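Local coordinates for putative chromatin binding protein (Chaetomium thermophilum, PDB 6QP0) that probably binds and hydrolyses ATP as a tRNA-dependent, PSTK-like regulator of Elongator, with its P-loop domain caught here with ADP, aluminium fluoride and magnesium, at residues A[23-28]-A[239-244]. Sequence-based numbering, arbitrary orientation.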
loop_
_atom_site.group_PDB
_atom_site.type_symbol
_atom_site.label_atom_id
_atom_site.label_comp_id
_atom_site.label_asym_id
_atom_site.label_seq_id
_atom_site.Cartn_x
_atom_site.Cartn_y
_atom_site.Cartn_z
ATOM N N TYR A 23 -8.965 6.857 -3.487
ATOM C CA TYR A 23 -8.823 8.306 -3.397
ATOM C C TYR A 23 -10.056 9.006 -3.953
ATOM O O TYR A 23 -10.677 9.830 -3.272
ATOM C CB TYR A 23 -7.565 8.752 -4.147
ATOM C CG TYR A 23 -7.266 10.235 -4.055
ATOM C CD1 TYR A 23 -7.955 11.156 -4.837
ATOM C CD2 TYR A 23 -6.280 10.710 -3.201
ATOM C CE1 TYR A 23 -7.679 12.508 -4.758
ATOM C CE2 TYR A 23 -5.996 12.060 -3.117
ATOM C CZ TYR A 23 -6.696 12.954 -3.896
ATOM O OH TYR A 23 -6.414 14.298 -3.810
ATOM N N ALA A 24 -10.425 8.690 -5.197
ATOM C CA ALA A 24 -11.610 9.290 -5.797
ATOM C C ALA A 24 -12.838 9.074 -4.925
ATOM O O ALA A 24 -13.632 9.996 -4.713
ATOM C CB ALA A 24 -11.839 8.717 -7.197
ATOM N N TYR A 25 -13.010 7.856 -4.404
ATOM C CA TYR A 25 -14.118 7.593 -3.492
ATOM C C TYR A 25 -14.035 8.495 -2.266
ATOM O O TYR A 25 -15.003 9.174 -1.911
ATOM C CB TYR A 25 -14.118 6.122 -3.074
ATOM C CG TYR A 25 -15.083 5.816 -1.951
ATOM C CD1 TYR A 25 -14.700 5.958 -0.621
ATOM C CD2 TYR A 25 -16.375 5.389 -2.216
ATOM C CE1 TYR A 25 -15.578 5.685 0.407
ATOM C CE2 TYR A 25 -17.258 5.114 -1.193
ATOM C CZ TYR A 25 -16.855 5.262 0.115
ATOM O OH TYR A 25 -17.730 4.988 1.139
ATOM N N LEU A 26 -12.881 8.506 -1.597
ATOM C CA LEU A 26 -12.727 9.338 -0.412
ATOM C C LEU A 26 -12.853 10.819 -0.732
ATOM O O LEU A 26 -13.182 11.608 0.161
ATOM C CB LEU A 26 -11.381 9.050 0.250
ATOM C CG LEU A 26 -11.260 7.647 0.846
ATOM C CD1 LEU A 26 -9.819 7.348 1.216
ATOM C CD2 LEU A 26 -12.165 7.495 2.060
ATOM N N GLU A 27 -12.609 11.217 -1.982
ATOM C CA GLU A 27 -12.763 12.620 -2.348
ATOM C C GLU A 27 -14.235 13.013 -2.401
ATOM O O GLU A 27 -14.618 14.073 -1.892
ATOM C CB GLU A 27 -12.082 12.888 -3.689
ATOM C CG GLU A 27 -11.764 14.351 -3.943
ATOM C CD GLU A 27 -10.908 14.553 -5.178
ATOM O OE1 GLU A 27 -11.094 13.804 -6.159
ATOM O OE2 GLU A 27 -10.043 15.455 -5.162
ATOM N N GLU A 28 -15.080 12.170 -3.002
ATOM C CA GLU A 28 -16.509 12.469 -3.041
ATOM C C GLU A 28 -17.111 12.425 -1.643
ATOM O O GLU A 28 -18.007 13.212 -1.321
ATOM C CB GLU A 28 -17.236 11.490 -3.967
ATOM C CG GLU A 28 -17.715 10.208 -3.292
ATOM C CD GLU A 28 -18.301 9.202 -4.270
ATOM O OE1 GLU A 28 -19.543 9.118 -4.372
ATOM O OE2 GLU A 28 -17.517 8.496 -4.939
ATOM N N GLN A 239 -19.079 -4.006 -5.515
ATOM C CA GLN A 239 -18.404 -4.741 -4.448
ATOM C C GLN A 239 -17.201 -3.956 -3.933
ATOM O O GLN A 239 -16.943 -3.922 -2.725
ATOM C CB GLN A 239 -17.983 -6.131 -4.933
ATOM C CG GLN A 239 -19.067 -7.202 -4.767
ATOM C CD GLN A 239 -19.531 -7.325 -3.329
ATOM O OE1 GLN A 239 -18.771 -7.046 -2.402
ATOM N NE2 GLN A 239 -20.788 -7.713 -3.137
ATOM N N THR A 240 -16.460 -3.301 -4.835
ATOM C CA THR A 240 -15.428 -2.367 -4.399
ATOM C C THR A 240 -16.045 -1.220 -3.604
ATOM O O THR A 240 -15.532 -0.830 -2.549
ATOM C CB THR A 240 -14.658 -1.810 -5.598
ATOM O OG1 THR A 240 -15.533 -0.982 -6.375
ATOM C CG2 THR A 240 -14.101 -2.927 -6.472
ATOM N N ARG A 241 -17.152 -0.660 -4.110
ATOM C CA ARG A 241 -17.834 0.424 -3.409
ATOM C C ARG A 241 -18.311 -0.008 -2.027
ATOM O O ARG A 241 -18.335 0.810 -1.100
ATOM C CB ARG A 241 -19.019 0.925 -4.244
ATOM C CG ARG A 241 -19.835 2.075 -3.629
ATOM C CD ARG A 241 -19.109 3.421 -3.704
ATOM N NE ARG A 241 -20.037 4.555 -3.685
ATOM C CZ ARG A 241 -20.161 5.461 -4.657
ATOM N NH1 ARG A 241 -19.403 5.397 -5.748
ATOM N NH2 ARG A 241 -21.043 6.445 -4.529
ATOM N N GLN A 242 -18.698 -1.278 -1.865
ATOM C CA GLN A 242 -19.140 -1.745 -0.553
ATOM C C GLN A 242 -17.973 -1.821 0.425
ATOM O O GLN A 242 -18.119 -1.463 1.601
ATOM C CB GLN A 242 -19.824 -3.107 -0.669
ATOM C CG GLN A 242 -20.641 -3.458 0.564
ATOM C CD GLN A 242 -21.442 -4.735 0.413
ATOM O OE1 GLN A 242 -21.346 -5.433 -0.596
ATOM N NE2 GLN A 242 -22.243 -5.048 1.424
ATOM N N VAL A 243 -16.808 -2.291 -0.032
ATOM C CA VAL A 243 -15.626 -2.308 0.823
ATOM C C VAL A 243 -15.267 -0.889 1.264
ATOM O O VAL A 243 -14.987 -0.638 2.440
ATOM C CB VAL A 243 -14.438 -2.971 0.105
ATOM C CG1 VAL A 243 -13.190 -2.901 0.989
ATOM C CG2 VAL A 243 -14.758 -4.402 -0.279
ATOM N N PHE A 244 -15.242 0.047 0.311
ATOM C CA PHE A 244 -14.831 1.413 0.628
ATOM C C PHE A 244 -15.702 2.013 1.729
ATOM O O PHE A 244 -15.211 2.775 2.571
ATOM C CB PHE A 244 -14.886 2.289 -0.625
ATOM C CG PHE A 244 -13.828 1.971 -1.649
ATOM C CD1 PHE A 244 -12.755 1.150 -1.343
ATOM C CD2 PHE A 244 -13.907 2.508 -2.921
ATOM C CE1 PHE A 244 -11.788 0.869 -2.287
ATOM C CE2 PHE A 244 -12.945 2.229 -3.867
ATOM C CZ PHE A 244 -11.884 1.411 -3.550
#
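Y25 lays one face of its ring on the CB of F244, a CH-pi contact in which that carbon stands 3.4 Å from the ring centroid and only 4° off the normal. Beyond CB, the phenyl group of F244 runs past the base of the tyrosine side chain in the opposite direction, its CD2 3.6 Å from Y25 CB, and the two ring planes meet obliquely. R241 takes the edge: its CD lies 3.5 Å from Y25 CE2, close to the plane of the phenol. From there the arginine, bent at chi2, carries its guanidinium out toward E28. R241 NH2 and E28 OE1 are 3.1 Å apart, yet the oxygen sits well out of the guanidinium plane, which makes this exposed salt bridge a matter of charge alone. The contact illustrates how a P-loop NTPase fold packs helices against one side of its parallel sheet: helix 15-31, whose start completes the Walker A motif, meets helix 237-250, the last of this domain construct, the short segments crossing at -59° with axes 11.0 Å apart. Y25 reaches across to the other helix because its chi1 of 170° sets CG opposite the backbone N, and its OH is hydrogen-bonded to D245, one residue beyond F244. Replacing Y25 by alanine removes the ring, and would probably uncover F244 CB and leave D245 without its phenol partner. F244 is in turn backed by L22 and Q21 of helix 15-31 and by L231 of the edge strand 228-231, while its side chain remains about 10 Å from the bound ADP.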